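Peptidoglycan synthetase penicillin-binding protein 3 (Bifidobacterium adolescentis, PDB 4YE5) probably binds penicillin and, as a member of the transpeptidase family, is thought to cross-link peptide side chains of peptidoglycan during cell-wall synthesis. Local coordinates at residues Ala126-Ile131 against Val140-Ser145; Ala108-Ser113 against Val117-Asp122; Lys81-Thr86 against Ala92-Pro97; Phe62-Cys67 against Ala88-Arg93. All blocks are in the same frame, centred on the assembly; numbering follows the deposited sequence.

Contact 1 of 4, residues Ala126-Ile131 against Val140-Ser145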
# COMPACT_ATOMS: atom_id res chain seq x y z
N ALA A 126 5.48 -8.93 32.86
CA ALA A 126 5.37 -8.93 34.32
C ALA A 126 6.64 -9.46 34.98
O ALA A 126 7.13 -8.91 35.97
CB ALA A 126 4.15 -9.74 34.75
N VAL A 127 7.17 -10.56 34.44
CA VAL A 127 8.40 -11.13 34.98
C VAL A 127 9.56 -10.16 34.76
O VAL A 127 10.36 -9.94 35.68
CB VAL A 127 8.70 -12.51 34.35
CG1 VAL A 127 10.08 -13.00 34.78
CG2 VAL A 127 7.61 -13.54 34.76
N LYS A 128 9.65 -9.58 33.56
CA LYS A 128 10.66 -8.56 33.26
C LYS A 128 10.65 -7.44 34.30
O LYS A 128 11.69 -7.03 34.81
CB LYS A 128 10.46 -7.95 31.86
CG LYS A 128 11.17 -6.58 31.71
CD LYS A 128 10.72 -5.81 30.50
CE LYS A 128 11.12 -4.34 30.58
NZ LYS A 128 10.12 -3.56 31.36
N ARG A 129 9.46 -6.95 34.65
CA ARG A 129 9.34 -5.94 35.70
C ARG A 129 9.82 -6.45 37.06
O ARG A 129 10.51 -5.73 37.80
CB ARG A 129 7.91 -5.40 35.79
CG ARG A 129 7.51 -4.53 34.60
CD ARG A 129 6.14 -3.88 34.79
NE ARG A 129 5.07 -4.86 34.67
CZ ARG A 129 4.44 -5.15 33.53
NH1 ARG A 129 4.79 -4.52 32.41
NH2 ARG A 129 3.48 -6.06 33.51
N LYS A 130 9.48 -7.68 37.40
CA LYS A 130 9.95 -8.23 38.67
C LYS A 130 11.48 -8.31 38.72
O LYS A 130 12.09 -8.10 39.78
CB LYS A 130 9.35 -9.61 38.95
CG LYS A 130 7.84 -9.59 39.19
CD LYS A 130 7.30 -11.00 39.38
CE LYS A 130 5.82 -10.97 39.72
NZ LYS A 130 5.57 -10.18 40.96
N ILE A 131 12.10 -8.65 37.59
CA ILE A 131 13.56 -8.76 37.55
C ILE A 131 14.17 -7.38 37.83
O ILE A 131 15.18 -7.26 38.52
CB ILE A 131 14.07 -9.28 36.18
CG1 ILE A 131 13.50 -10.67 35.86
CG2 ILE A 131 15.61 -9.29 36.11
CD1 ILE A 131 14.21 -11.81 36.54
N VAL A 140 21.87 -8.30 34.80
CA VAL A 140 20.81 -9.01 34.11
C VAL A 140 19.98 -7.97 33.35
O VAL A 140 19.70 -6.89 33.87
CB VAL A 140 19.93 -9.76 35.11
CG1 VAL A 140 18.82 -10.49 34.40
CG2 VAL A 140 20.76 -10.74 35.93
N TYR A 141 19.62 -8.27 32.11
CA TYR A 141 18.75 -7.38 31.35
C TYR A 141 17.83 -8.15 30.41
O TYR A 141 18.02 -9.35 30.13
CB TYR A 141 19.56 -6.33 30.57
CG TYR A 141 20.58 -6.90 29.61
CD1 TYR A 141 21.86 -7.23 30.05
CD2 TYR A 141 20.27 -7.10 28.26
CE1 TYR A 141 22.81 -7.75 29.18
CE2 TYR A 141 21.22 -7.62 27.38
CZ TYR A 141 22.48 -7.94 27.85
OH TYR A 141 23.43 -8.45 26.99
N ALA A 142 16.81 -7.44 29.94
CA ALA A 142 15.78 -8.02 29.10
C ALA A 142 15.95 -7.59 27.64
O ALA A 142 16.11 -6.41 27.35
CB ALA A 142 14.43 -7.60 29.62
N GLU A 143 15.89 -8.55 26.72
CA GLU A 143 15.90 -8.23 25.29
C GLU A 143 14.52 -8.48 24.69
O GLU A 143 14.05 -9.61 24.67
CB GLU A 143 16.99 -9.01 24.54
CG GLU A 143 18.36 -8.32 24.58
CD GLU A 143 19.48 -9.11 23.89
OE1 GLU A 143 19.27 -10.29 23.52
OE2 GLU A 143 20.59 -8.54 23.72
N LEU A 144 13.88 -7.42 24.22
CA LEU A 144 12.54 -7.49 23.65
C LEU A 144 12.52 -8.33 22.36
O LEU A 144 13.33 -8.12 21.47
CB LEU A 144 12.02 -6.08 23.36
CG LEU A 144 10.71 -5.99 22.59
CD1 LEU A 144 9.56 -6.43 23.47
CD2 LEU A 144 10.49 -4.55 22.07
N SER A 145 11.59 -9.29 22.28
CA SER A 145 11.51 -10.16 21.11
C SER A 145 10.81 -9.40 19.99
O SER A 145 10.10 -8.42 20.24
CB SER A 145 10.72 -11.44 21.41
OG SER A 145 9.65 -11.53 20.44
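Ile131 and Val140 form the tight end of this contact. Methyl CG2 of Ile131 stands 3.8 Å from CG1 of Val140, both residues are buried, and their side chains cross at about a right angle. In Ile131 the longer branch, CG1, lies alongside the backbone N (chi1 -60°), and CG2, anti to that N, is the branch that meets Val140. Leu95, Val98 and Leu99 of helix 87-99 pack against Ile131, and Ile52 of strand 50-54 lies against Val140, which extends this end into a wider apolar core.

The other end is the more open: Lys128 and Ala142 are both partly exposed. Here the sole meeting is aliphatic, at a slightly longer 4.0 Å from Lys128 CG to Ala142 CB, and the lysine chain runs on past it nearly straight before bending at its last torsion (chi4 -84°). Backbone spacing does not explain the difference in burial, since the CA atoms of Lys128 and Ala142 are 6.6 Å apart and those of Ile131 and Val140 8.0 Å. No hydrogen bond joins the segments. The arrangement is that of an alpha/beta layer, helix 125-132 lying against edge strand 140-144 of a three-stranded antiparallel sheet.

Contact 2 of 4, residues Ala108-Ser113 against Val117-Asp122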
# COMPACT_ATOMS: atom_id res chain seq x y z
N ALA A 108 25.53 -21.90 37.53
CA ALA A 108 26.44 -22.50 36.55
C ALA A 108 26.49 -21.68 35.26
O ALA A 108 27.56 -21.44 34.71
CB ALA A 108 26.04 -23.96 36.26
N LYS A 109 25.33 -21.26 34.77
CA LYS A 109 25.31 -20.41 33.59
C LYS A 109 26.06 -19.09 33.81
O LYS A 109 26.66 -18.53 32.88
CB LYS A 109 23.88 -20.13 33.14
CG LYS A 109 23.20 -21.30 32.48
CD LYS A 109 21.78 -20.94 32.10
CE LYS A 109 21.09 -22.10 31.41
NZ LYS A 109 19.65 -21.80 31.19
N LEU A 110 26.03 -18.59 35.05
CA LEU A 110 26.65 -17.29 35.34
C LEU A 110 28.12 -17.45 35.73
O LEU A 110 28.83 -16.46 35.96
CB LEU A 110 25.87 -16.57 36.44
CG LEU A 110 24.48 -16.07 35.99
CD1 LEU A 110 23.65 -15.63 37.20
CD2 LEU A 110 24.62 -14.92 34.99
N SER A 111 28.57 -18.70 35.81
CA SER A 111 29.93 -19.00 36.21
C SER A 111 30.83 -19.27 35.00
O SER A 111 32.01 -19.59 35.16
CB SER A 111 29.96 -20.19 37.16
OG SER A 111 29.58 -19.81 38.47
N ILE A 112 30.27 -19.14 33.80
CA ILE A 112 31.08 -19.28 32.58
C ILE A 112 31.87 -18.00 32.28
O ILE A 112 31.82 -17.03 33.03
CB ILE A 112 30.24 -19.63 31.35
CG1 ILE A 112 29.40 -18.42 30.91
CG2 ILE A 112 29.36 -20.84 31.62
CD1 ILE A 112 28.73 -18.62 29.56
N SER A 113 32.60 -18.02 31.17
CA SER A 113 33.41 -16.88 30.79
C SER A 113 32.64 -16.02 29.79
O SER A 113 31.74 -16.50 29.11
CB SER A 113 34.73 -17.35 30.17
OG SER A 113 34.49 -17.96 28.90
N VAL A 117 25.14 -14.51 28.35
CA VAL A 117 24.53 -15.84 28.48
C VAL A 117 23.01 -15.69 28.52
O VAL A 117 22.49 -14.81 29.19
CB VAL A 117 25.08 -16.65 29.70
CG1 VAL A 117 24.60 -16.07 31.04
CG2 VAL A 117 24.70 -18.12 29.60
N VAL A 118 22.30 -16.52 27.77
CA VAL A 118 20.84 -16.54 27.85
C VAL A 118 20.44 -17.26 29.13
O VAL A 118 20.92 -18.36 29.40
CB VAL A 118 20.18 -17.25 26.66
CG1 VAL A 118 18.67 -17.36 26.88
CG2 VAL A 118 20.47 -16.51 25.38
N LEU A 119 19.57 -16.64 29.92
CA LEU A 119 19.11 -17.26 31.16
C LEU A 119 17.73 -17.85 30.98
O LEU A 119 17.42 -18.91 31.52
CB LEU A 119 19.09 -16.25 32.31
CG LEU A 119 20.45 -15.65 32.67
CD1 LEU A 119 20.26 -14.52 33.69
CD2 LEU A 119 21.39 -16.73 33.20
N LYS A 120 16.89 -17.15 30.22
CA LYS A 120 15.55 -17.64 29.92
C LYS A 120 14.94 -16.91 28.73
O LYS A 120 15.06 -15.68 28.62
CB LYS A 120 14.62 -17.51 31.13
CG LYS A 120 13.34 -18.32 30.98
CD LYS A 120 12.50 -18.29 32.23
CE LYS A 120 11.23 -19.11 32.03
NZ LYS A 120 10.37 -19.12 33.24
N LYS A 121 14.30 -17.67 27.85
CA LYS A 121 13.65 -17.12 26.67
C LYS A 121 12.16 -16.94 26.93
O LYS A 121 11.61 -17.59 27.83
CB LYS A 121 13.80 -18.09 25.49
CG LYS A 121 15.23 -18.40 25.10
CD LYS A 121 15.28 -19.27 23.85
CE LYS A 121 16.69 -19.76 23.58
NZ LYS A 121 16.74 -20.60 22.34
N ASP A 122 11.52 -16.07 26.15
CA ASP A 122 10.06 -15.98 26.12
C ASP A 122 9.40 -15.68 27.48
O ASP A 122 8.37 -16.27 27.83
CB ASP A 122 9.51 -17.29 25.51
CG ASP A 122 8.02 -17.24 25.27
OD1 ASP A 122 7.53 -16.19 24.81
OD2 ASP A 122 7.34 -18.24 25.57
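Leu110 O and Ile112 O both accept a hydrogen bond from NE2 of Gln60, and this double hold fixes the turn whose Leu110 and Ile112 side chains bracket Val117. CD2 of Leu110 meets Val117 CG1 at 4.1 Å, the two side chains crossing at about a right angle; Ile112 CD1 approaches Val117 CG2, also at 4.1 Å, but at a slant. With CG1 between its backbone N and carbonyl carbon (chi1 71°), Val117 turns both methyls to the carbonyl oxygen of Lys109, CG1 at 3.7 Å and CG2 at 3.8 Å from that O.

Deeper in, Leu110 CD2 also touches CD2 of Leu119, 4.1 Å away and again nearly perpendicular. Leu119 and Lys120 both face Ile52, a classic beta bulge in this edge strand. On the outer side the extended chain of Lys109 runs beside the strand, with CD 3.8 Å from Val118 O. Its NZ reaches 3.7 Å from Leu119 O without a hydrogen bond, and makes a long, weak ion pair with Glu105. The joint between turn and strand therefore rests on apolar packing and aliphatic lysine carbons, while hydrogen bonds to the turn come from Gln60 and from within the turn itself, none of them from the strand segment.

Contact 3 of 4, residues Lys81-Thr86 against Ala92-Pro97; sequences KPVGVT and ARLLAP
Between Val83 and Arg93 the backbones come nearest, with CA atoms 7.5 Å apart, where the irregular 81-86 segment passes beside the helix and Gly84 turns the chain through a positive phi. Just before that turn the carbonyl of Val83 faces Arg93, whose NH1 donates to Val83 O over 3.2 Å. This is a long bond, bent to 140° at the hydrogen, although the acceptor lies within 3° of the guanidinium plane and the donor lies in the carbonyl plane. The oxygen thus meets the guanidinium at its edge.

Val85 takes a different approach, setting CG1 over one face of the same group. Both of its methyls, CG1 and CG2, are 3.7 Å from Arg93 NH1, CG2 is also 4.0 Å from Arg93 CD, and the valine crosses the arginine chain at about a right angle. The first torsion of Arg93, -96°, is off a staggered value; from CG to NE the chain is extended, which carries the guanidinium out to the loop.

The motif is a connecting loop folded back along the helix it enters: only the five residues 87-91 separate the segments, and all are helical. Ala90, one turn before Leu94, is also touched by Val83 and Val85.

Apolar packing lies on the inner side. Val83 CG2 rests 3.8 Å from Leu94 CD2, with the two buried side chains nearly perpendicular. Pro64 and His76 also lie against Val83, while Ile78 touches the exposed Arg93.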
# COMPACT_ATOMS: atom_id res chain seq x y z
N LYS A 81 16.14 -11.23 54.58
CA LYS A 81 17.47 -11.49 55.14
C LYS A 81 18.53 -11.31 54.05
O LYS A 81 18.21 -11.41 52.86
CB LYS A 81 17.55 -12.92 55.70
CG LYS A 81 16.56 -13.22 56.85
CD LYS A 81 16.99 -12.55 58.16
CE LYS A 81 15.85 -12.52 59.17
NZ LYS A 81 14.69 -11.71 58.69
N PRO A 82 19.79 -11.05 54.44
CA PRO A 82 20.86 -10.89 53.45
C PRO A 82 21.03 -12.12 52.57
O PRO A 82 20.68 -13.24 52.98
CB PRO A 82 22.11 -10.69 54.32
CG PRO A 82 21.58 -10.13 55.62
CD PRO A 82 20.27 -10.82 55.82
N VAL A 83 21.55 -11.91 51.37
CA VAL A 83 21.67 -12.97 50.38
C VAL A 83 22.63 -14.06 50.90
O VAL A 83 22.37 -15.25 50.74
CB VAL A 83 22.12 -12.41 49.01
CG1 VAL A 83 22.37 -13.52 48.01
CG2 VAL A 83 21.07 -11.42 48.45
N GLY A 84 23.72 -13.64 51.54
CA GLY A 84 24.59 -14.57 52.25
C GLY A 84 25.75 -15.15 51.46
O GLY A 84 26.64 -15.76 52.04
N VAL A 85 25.75 -14.98 50.14
CA VAL A 85 26.86 -15.41 49.30
C VAL A 85 27.17 -14.26 48.36
O VAL A 85 26.51 -13.23 48.42
CB VAL A 85 26.52 -16.68 48.49
CG1 VAL A 85 26.49 -17.91 49.40
CG2 VAL A 85 25.18 -16.53 47.74
N THR A 86 28.16 -14.43 47.49
CA THR A 86 28.54 -13.40 46.52
C THR A 86 28.59 -13.95 45.12
O THR A 86 28.40 -15.16 44.91
CB THR A 86 29.93 -12.76 46.84
OG1 THR A 86 30.98 -13.73 46.61
CG2 THR A 86 30.00 -12.27 48.28
N ALA A 92 22.27 -15.80 41.22
CA ALA A 92 21.40 -16.95 40.95
C ALA A 92 20.30 -17.07 42.00
O ALA A 92 19.14 -17.32 41.66
CB ALA A 92 22.23 -18.26 40.86
N ARG A 93 20.65 -16.88 43.27
CA ARG A 93 19.68 -16.97 44.37
C ARG A 93 18.60 -15.91 44.26
O ARG A 93 17.43 -16.17 44.55
CB ARG A 93 20.39 -16.80 45.72
CG ARG A 93 20.72 -18.10 46.37
CD ARG A 93 21.46 -17.90 47.67
NE ARG A 93 22.03 -19.16 48.12
CZ ARG A 93 22.70 -19.32 49.25
NH1 ARG A 93 22.91 -18.29 50.08
NH2 ARG A 93 23.16 -20.52 49.55
N LEU A 94 18.99 -14.71 43.87
CA LEU A 94 18.03 -13.63 43.70
C LEU A 94 17.10 -13.92 42.53
O LEU A 94 15.89 -13.69 42.61
CB LEU A 94 18.77 -12.29 43.50
CG LEU A 94 19.46 -11.71 44.74
CD1 LEU A 94 20.48 -10.64 44.36
CD2 LEU A 94 18.41 -11.15 45.72
N LEU A 95 17.66 -14.47 41.46
CA LEU A 95 16.91 -14.66 40.22
C LEU A 95 16.00 -15.87 40.25
O LEU A 95 14.94 -15.87 39.63
CB LEU A 95 17.87 -14.87 39.05
CG LEU A 95 18.46 -13.68 38.34
CD1 LEU A 95 19.41 -14.18 37.25
CD2 LEU A 95 17.34 -12.86 37.76
N ALA A 96 16.46 -16.92 40.92
CA ALA A 96 15.79 -18.23 40.86
C ALA A 96 14.27 -18.22 41.08
O ALA A 96 13.53 -18.73 40.23
CB ALA A 96 16.49 -19.25 41.79
N PRO A 97 13.79 -17.61 42.18
CA PRO A 97 12.33 -17.60 42.38
C PRO A 97 11.57 -16.75 41.37
O PRO A 97 10.39 -17.00 41.11
CB PRO A 97 12.16 -17.00 43.78
CG PRO A 97 13.41 -16.25 44.03
CD PRO A 97 14.50 -17.01 43.33

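Contact 4 of 4, residues Phe62-Cys67 against Ala88-Arg93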
# COMPACT_ATOMS: atom_id res chain seq x y z
N PHE A 62 29.76 -9.44 41.41
CA PHE A 62 28.65 -8.91 42.22
C PHE A 62 28.82 -9.15 43.72
O PHE A 62 29.14 -10.25 44.15
CB PHE A 62 27.29 -9.48 41.72
CG PHE A 62 26.09 -9.04 42.54
CD1 PHE A 62 25.66 -7.71 42.53
CD2 PHE A 62 25.36 -9.97 43.29
CE1 PHE A 62 24.53 -7.31 43.28
CE2 PHE A 62 24.23 -9.58 44.04
CZ PHE A 62 23.82 -8.25 44.04
N ILE A 63 28.62 -8.10 44.51
CA ILE A 63 28.56 -8.23 45.97
C ILE A 63 27.25 -7.63 46.46
O ILE A 63 27.05 -6.43 46.32
CB ILE A 63 29.73 -7.49 46.67
CG1 ILE A 63 31.07 -8.01 46.15
CG2 ILE A 63 29.65 -7.67 48.19
CD1 ILE A 63 32.26 -7.21 46.65
N PRO A 64 26.35 -8.46 47.03
CA PRO A 64 25.03 -7.93 47.41
C PRO A 64 25.12 -6.98 48.61
O PRO A 64 25.92 -7.17 49.51
CB PRO A 64 24.23 -9.19 47.79
CG PRO A 64 25.32 -10.17 48.26
CD PRO A 64 26.49 -9.90 47.33
N THR A 65 24.27 -5.96 48.59
CA THR A 65 24.21 -4.96 49.63
C THR A 65 23.26 -5.39 50.74
O THR A 65 22.12 -5.77 50.48
CB THR A 65 23.72 -3.62 49.03
OG1 THR A 65 24.72 -3.15 48.11
CG2 THR A 65 23.49 -2.57 50.12
N THR A 66 23.74 -5.33 51.97
CA THR A 66 22.95 -5.69 53.14
C THR A 66 21.95 -4.57 53.46
O THR A 66 22.31 -3.38 53.48
CB THR A 66 23.86 -5.98 54.34
OG1 THR A 66 24.70 -7.11 54.03
CG2 THR A 66 23.04 -6.30 55.58
N CYS A 67 20.69 -4.95 53.68
CA CYS A 67 19.66 -3.97 54.03
C CYS A 67 19.90 -3.46 55.44
O CYS A 67 20.13 -4.24 56.35
CB CYS A 67 18.25 -4.57 53.88
SG CYS A 67 17.85 -5.07 52.17
N ALA A 88 28.20 -15.14 41.23
CA ALA A 88 27.20 -15.89 40.47
C ALA A 88 26.18 -16.52 41.39
O ALA A 88 24.98 -16.54 41.10
CB ALA A 88 27.85 -16.97 39.61
N ALA A 89 26.68 -17.04 42.51
CA ALA A 89 25.83 -17.68 43.48
C ALA A 89 24.78 -16.69 44.00
O ALA A 89 23.61 -17.03 44.10
CB ALA A 89 26.65 -18.26 44.62
N ALA A 90 25.20 -15.46 44.30
CA ALA A 90 24.26 -14.45 44.80
C ALA A 90 23.23 -14.04 43.74
O ALA A 90 22.03 -13.94 44.03
CB ALA A 90 25.02 -13.22 45.33
N VAL A 91 23.69 -13.80 42.51
CA VAL A 91 22.79 -13.44 41.44
C VAL A 91 21.78 -14.56 41.20
O VAL A 91 20.58 -14.30 41.00
CB VAL A 91 23.52 -13.12 40.10
CG1 VAL A 91 22.51 -12.74 38.99
CG2 VAL A 91 24.56 -12.00 40.30
N ALA A 92 22.27 -15.80 41.22
CA ALA A 92 21.40 -16.95 40.95
C ALA A 92 20.30 -17.07 42.00
O ALA A 92 19.14 -17.32 41.66
CB ALA A 92 22.23 -18.26 40.86
N ARG A 93 20.65 -16.88 43.27
CA ARG A 93 19.68 -16.97 44.37
C ARG A 93 18.60 -15.91 44.26
O ARG A 93 17.43 -16.17 44.55
CB ARG A 93 20.39 -16.80 45.72
CG ARG A 93 20.72 -18.10 46.37
CD ARG A 93 21.46 -17.90 47.67
NE ARG A 93 22.03 -19.16 48.12
CZ ARG A 93 22.70 -19.32 49.25
NH1 ARG A 93 22.91 -18.29 50.08
NH2 ARG A 93 23.16 -20.52 49.55
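Apolar packing carries the whole contact, with the ring of Phe62 at its centre. CD2 of Phe62 lies 3.7 Å from Val91 CG2, which approaches the ring at a slant. The methyl of Ala90 comes instead to the ring edge, near the ring plane, and its CB sits 3.9 Å from both CD2 and CE2 of Phe62. Two successive helix residues thus meet the ring around its CD2 atom, by different approaches. Phe62 places its ring there by turning CG anti to the backbone N (chi1 177°), and Val91 offers the methyl that lies beside its own backbone N. A second, lighter touch comes from Pro64, whose CD is 4.1 Å from Ala90 CB.

Contacts of the aromatic ring with its surroundings form a second group. The Pro64 N atom lies 3.8 Å above the plane of the Phe62 ring, offset toward its rim, and His76 meets Phe62 in a T-shaped (edge-to-face) pair. The ring therefore sits among a helix, its own chain and the long loop between helices 56-61 and 87-99, and the contact ties the start of that loop to the helix following it.

Hydrogen bonds do not join the two segments, but they hold each in place. Within the helix Ala92 N donates to Ala88 O at 2.8 Å. The backbone of Phe62 bonds to Gly87, at the start of the same helix, while Thr65 N donates to His76 ND1.

Covalent bonding enters at the far end of the loop segment: Cys67 forms a disulfide with Cys75, linking two positions of the same loop.

In the fold
All four contacts belong to the PBP dimerisation region of the chain, their centres 35 to 53 Å from the centre of the chain. Along the sequence, contacts 4 and 3 both end on helix 87-99 and share Ala92 and Arg93; their centres are about 5 Å apart. Contact 2 follows, then contact 1, the two centres about 14 Å apart, both reaching the three-stranded sheet 117-123, 50-54, 140-144. Helix 87-99 connects the two groups: Leu95 CD2 lies 3.5 Å from Ile131 CD1, and Val91 CG1 3.6 Å from Leu110 CD1. The geometry therefore describes one small continuous alpha/beta core built around helix 87-99.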